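Long-range contact in tail component (Lactobacillus phage J-1, PDB 5LY8), which forms part of the phage's distal tail and, through this second carbohydrate-binding module, probably binds saccharides on the surface of its Lactobacillus host: residues 110-119 with 205-214. Numbering follows the deposited sequence.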
loop_
_atom_site.group_PDB
_atom_site.type_symbol
_atom_site.label_atom_id
_atom_site.label_comp_id
_atom_site.label_asym_id
_atom_site.label_seq_id
_atom_site.Cartn_x
_atom_site.Cartn_y
_atom_site.Cartn_z
ATOM N N GLY A 110 -3.530 -13.979 0.511
ATOM C CA GLY A 110 -3.807 -12.680 -0.080
ATOM C C GLY A 110 -2.682 -11.727 0.196
ATOM O O GLY A 110 -1.846 -11.969 1.064
ATOM N N ARG A 111 -2.660 -10.630 -0.547
ATOM C CA ARG A 111 -1.639 -9.600 -0.409
ATOM C C ARG A 111 -2.258 -8.267 -0.747
ATOM O O ARG A 111 -3.099 -8.191 -1.645
ATOM C CB ARG A 111 -0.465 -9.895 -1.396
ATOM C CG ARG A 111 0.572 -8.797 -1.543
ATOM C CD ARG A 111 1.652 -9.209 -2.559
ATOM N NE ARG A 111 2.777 -8.267 -2.548
ATOM C CZ ARG A 111 3.781 -8.300 -1.697
ATOM N NH1 ARG A 111 3.865 -9.274 -0.793
ATOM N NH2 ARG A 111 4.703 -7.357 -1.722
ATOM N N PHE A 112 -1.787 -7.194 -0.085
ATOM C CA PHE A 112 -2.017 -5.852 -0.602
ATOM C C PHE A 112 -0.725 -5.078 -0.591
ATOM O O PHE A 112 0.170 -5.354 0.212
ATOM C CB PHE A 112 -3.160 -5.069 0.071
ATOM C CG PHE A 112 -3.015 -4.725 1.527
ATOM C CD1 PHE A 112 -2.077 -3.790 1.950
ATOM C CD2 PHE A 112 -3.913 -5.219 2.461
ATOM C CE1 PHE A 112 -1.986 -3.431 3.299
ATOM C CE2 PHE A 112 -3.857 -4.809 3.795
ATOM C CZ PHE A 112 -2.910 -3.903 4.199
ATOM N N GLU A 113 -0.626 -4.131 -1.527
ATOM C CA GLU A 113 0.459 -3.162 -1.603
ATOM C C GLU A 113 -0.124 -1.778 -1.669
ATOM O O GLU A 113 -1.045 -1.532 -2.459
ATOM C CB GLU A 113 1.342 -3.377 -2.839
ATOM C CG GLU A 113 2.127 -4.670 -2.808
ATOM C CD GLU A 113 3.031 -4.870 -4.004
ATOM O OE1 GLU A 113 3.129 -3.962 -4.870
ATOM O OE2 GLU A 113 3.635 -5.971 -4.080
ATOM N N PHE A 114 0.444 -0.861 -0.879
ATOM C CA PHE A 114 0.211 0.575 -1.003
ATOM C C PHE A 114 1.572 1.163 -1.364
ATOM O O PHE A 114 2.515 1.123 -0.558
ATOM C CB PHE A 114 -0.381 1.193 0.260
ATOM C CG PHE A 114 -1.798 0.720 0.497
ATOM C CD1 PHE A 114 -2.816 1.100 -0.354
ATOM C CD2 PHE A 114 -2.096 -0.145 1.535
ATOM C CE1 PHE A 114 -4.128 0.638 -0.158
ATOM C CE2 PHE A 114 -3.415 -0.596 1.744
ATOM C CZ PHE A 114 -4.423 -0.186 0.900
ATOM N N ASN A 115 1.682 1.660 -2.608
ATOM C CA ASN A 115 2.942 2.074 -3.199
ATOM C C ASN A 115 2.970 3.517 -3.594
ATOM O O ASN A 115 1.965 4.050 -4.082
ATOM C CB ASN A 115 3.161 1.237 -4.489
ATOM C CG ASN A 115 3.247 -0.239 -4.221
ATOM O OD1 ASN A 115 3.567 -0.646 -3.107
ATOM N ND2 ASN A 115 2.937 -1.064 -5.209
ATOM N N LEU A 116 4.141 4.137 -3.405
ATOM C CA LEU A 116 4.435 5.488 -3.885
ATOM C C LEU A 116 5.544 5.331 -4.913
ATOM O O LEU A 116 6.510 4.582 -4.696
ATOM C CB LEU A 116 4.842 6.414 -2.744
ATOM C CG LEU A 116 3.703 6.668 -1.749
ATOM C CD1 LEU A 116 4.216 7.334 -0.516
ATOM C CD2 LEU A 116 2.557 7.494 -2.370
ATOM N N THR A 117 5.394 6.036 -6.038
ATOM C CA THR A 117 6.269 5.867 -7.186
ATOM C C THR A 117 6.793 7.171 -7.710
ATOM O O THR A 117 6.269 8.236 -7.378
ATOM C CB THR A 117 5.481 5.117 -8.294
ATOM O OG1 THR A 117 4.381 5.915 -8.756
ATOM C CG2 THR A 117 4.946 3.756 -7.819
ATOM N N TYR A 118 7.808 7.078 -8.564
ATOM C CA TYR A 118 8.350 8.224 -9.282
ATOM C C TYR A 118 8.754 7.757 -10.650
ATOM O O TYR A 118 9.554 6.814 -10.779
ATOM C CB TYR A 118 9.541 8.908 -8.587
ATOM C CG TYR A 118 9.934 10.209 -9.261
ATOM C CD1 TYR A 118 9.068 11.295 -9.265
ATOM C CD2 TYR A 118 11.148 10.337 -9.930
ATOM C CE1 TYR A 118 9.404 12.483 -9.901
ATOM C CE2 TYR A 118 11.502 11.535 -10.545
ATOM C CZ TYR A 118 10.628 12.606 -10.517
ATOM O OH TYR A 118 10.957 13.787 -11.135
ATOM N N GLN A 119 8.261 8.427 -11.701
ATOM C CA GLN A 119 8.585 8.098 -13.090
ATOM C C GLN A 119 8.492 6.587 -13.355
ATOM O O GLN A 119 9.346 6.024 -14.040
ATOM C CB GLN A 119 9.938 8.719 -13.534
ATOM C CG GLN A 119 9.887 10.246 -13.456
ATOM C CD GLN A 119 11.138 10.961 -13.941
ATOM O OE1 GLN A 119 12.312 10.542 -13.764
ATOM N NE2 GLN A 119 10.927 12.143 -14.474
ATOM N N PRO A 205 12.203 12.288 -5.166
ATOM C CA PRO A 205 10.823 12.727 -5.385
ATOM C C PRO A 205 9.828 11.600 -5.535
ATOM O O PRO A 205 10.200 10.432 -5.746
ATOM C CB PRO A 205 10.914 13.521 -6.690
ATOM C CG PRO A 205 12.125 12.992 -7.386
ATOM C CD PRO A 205 13.012 12.355 -6.402
ATOM N N ILE A 206 8.553 11.964 -5.482
ATOM C CA ILE A 206 7.444 11.077 -5.792
ATOM C C ILE A 206 6.471 11.797 -6.725
ATOM O O ILE A 206 6.349 13.032 -6.680
ATOM C CB ILE A 206 6.732 10.420 -4.584
ATOM C CG1 ILE A 206 6.201 11.467 -3.653
ATOM C CG2 ILE A 206 7.629 9.361 -3.860
ATOM C CD1 ILE A 206 5.168 10.922 -2.725
ATOM N N ASP A 207 5.747 11.027 -7.554
ATOM C CA ASP A 207 4.773 11.605 -8.474
ATOM C C ASP A 207 3.538 10.725 -8.666
ATOM O O ASP A 207 2.707 11.038 -9.514
ATOM C CB ASP A 207 5.407 11.928 -9.853
ATOM C CG ASP A 207 5.835 10.681 -10.628
ATOM O OD1 ASP A 207 5.461 9.582 -10.226
ATOM O OD2 ASP A 207 6.533 10.822 -11.660
ATOM N N GLY A 208 3.402 9.649 -7.904
ATOM C CA GLY A 208 2.267 8.769 -8.119
ATOM C C GLY A 208 2.081 7.778 -7.010
ATOM O O GLY A 208 2.960 7.584 -6.162
ATOM N N TRP A 209 0.906 7.132 -7.038
ATOM C CA TRP A 209 0.598 6.075 -6.080
ATOM C C TRP A 209 -0.139 4.958 -6.771
ATOM O O TRP A 209 -0.853 5.206 -7.752
ATOM C CB TRP A 209 -0.231 6.621 -4.894
ATOM C CG TRP A 209 -1.596 7.126 -5.276
ATOM C CD1 TRP A 209 -1.914 8.379 -5.708
ATOM C CD2 TRP A 209 -2.825 6.386 -5.251
ATOM N NE1 TRP A 209 -3.261 8.466 -5.965
ATOM C CE2 TRP A 209 -3.842 7.254 -5.699
ATOM C CE3 TRP A 209 -3.171 5.065 -4.912
ATOM C CZ2 TRP A 209 -5.184 6.861 -5.789
ATOM C CZ3 TRP A 209 -4.493 4.667 -5.035
ATOM C CH2 TRP A 209 -5.488 5.576 -5.419
ATOM N N THR A 210 0.006 3.742 -6.233
ATOM C CA THR A 210 -0.742 2.574 -6.682
ATOM C C THR A 210 -1.153 1.763 -5.469
ATOM O O THR A 210 -0.335 1.538 -4.575
ATOM C CB THR A 210 0.108 1.657 -7.591
ATOM O OG1 THR A 210 0.465 2.354 -8.790
ATOM C CG2 THR A 210 -0.635 0.354 -7.987
ATOM N N ALA A 211 -2.401 1.271 -5.463
ATOM C CA ALA A 211 -2.897 0.302 -4.481
ATOM C C ALA A 211 -3.238 -0.985 -5.265
ATOM O O ALA A 211 -3.943 -0.888 -6.288
ATOM C CB ALA A 211 -4.119 0.845 -3.772
ATOM N N TRP A 212 -2.739 -2.153 -4.824
ATOM C CA TRP A 212 -2.919 -3.399 -5.566
ATOM C C TRP A 212 -3.356 -4.470 -4.588
ATOM O O TRP A 212 -2.787 -4.600 -3.505
ATOM C CB TRP A 212 -1.595 -3.752 -6.273
ATOM C CG TRP A 212 -1.560 -5.028 -7.056
ATOM C CD1 TRP A 212 -2.487 -5.478 -7.966
ATOM C CD2 TRP A 212 -0.521 -6.009 -7.020
ATOM N NE1 TRP A 212 -2.071 -6.674 -8.517
ATOM C CE2 TRP A 212 -0.864 -7.024 -7.945
ATOM C CE3 TRP A 212 0.663 -6.141 -6.272
ATOM C CZ2 TRP A 212 -0.038 -8.126 -8.184
ATOM C CZ3 TRP A 212 1.470 -7.247 -6.500
ATOM C CH2 TRP A 212 1.112 -8.236 -7.424
ATOM N N PHE A 213 -4.355 -5.286 -4.996
ATOM C CA PHE A 213 -4.974 -6.265 -4.113
ATOM C C PHE A 213 -5.042 -7.662 -4.747
ATOM O O PHE A 213 -6.120 -8.160 -5.078
ATOM C CB PHE A 213 -6.380 -5.801 -3.744
ATOM C CG PHE A 213 -6.434 -4.489 -3.025
ATOM C CD1 PHE A 213 -6.476 -3.284 -3.733
ATOM C CD2 PHE A 213 -6.387 -4.442 -1.647
ATOM C CE1 PHE A 213 -6.532 -2.066 -3.061
ATOM C CE2 PHE A 213 -6.415 -3.217 -0.978
ATOM C CZ PHE A 213 -6.476 -2.041 -1.693
ATOM N N PRO A 214 -3.903 -8.333 -4.893
ATOM C CA PRO A 214 -3.907 -9.646 -5.554
ATOM C C PRO A 214 -4.156 -10.860 -4.666
ATOM O O PRO A 214 -3.868 -10.868 -3.467
ATOM C CB PRO A 214 -2.484 -9.739 -6.132
ATOM C CG PRO A 214 -1.647 -8.985 -5.084
ATOM C CD PRO A 214 -2.521 -7.834 -4.674
HETATM O O HOH W 1 5.234 7.081 -11.123
HETATM O O HOH W 2 1.982 4.648 -9.565
#
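Asn-115 N gives its hydrogen to Thr-210 O at 2.8 Å, and Thr-210 N answers to Asn-115 O; with Glu-113 and Trp-212 bonded in the same reciprocal way, strands 110-118 and 208-212 form an antiparallel ladder in one sheet of a concanavalin-like beta sandwich. A classic beta bulge ends the regular pairing: Asp-207 and Gly-208 both face Thr-117, whose O takes a nearly straight bond from Asp-207 N (2.8 Å, 174°) and a weak one from Gly-208 N. The short side chain of Asp-207 puts its carboxylate at the turn, where OD2 accepts a hydrogen bond from Gln-119 N at 3.0 Å, while a water joins OD1 to Thr-117 OG1.

On the face bearing Glu-113, its buried carboxylate needs a countercharge and several donors: Arg-111 NE and NH2 both reach OE2 side-on, Asn-115 ND2 reaches OE1, and the backbone nitrogens of Ala-37 and Phe-38 add further bonds. Asn-115 OD1 pairs with Ser-125 OG, and ND2 also serves Val-35 O. Thus held, the carboxylate meets the edge of the Trp-212 ring, OE2 lying 3.5 Å from CZ3, their planes 78° apart.

The other face turns toward the second sheet. Small Ala-211 lets Phe-114 lean across, its CE1 3.6 Å from Ala-211 CB, and Trp-226 covers both. At the far end the Tyr-118 ring has Gln-119 CG near the rim of one face; over the centre of the other, proline's C-H groups suit a CH-pi contact, Pro-205 CG sitting 3.5 Å from the ring centroid.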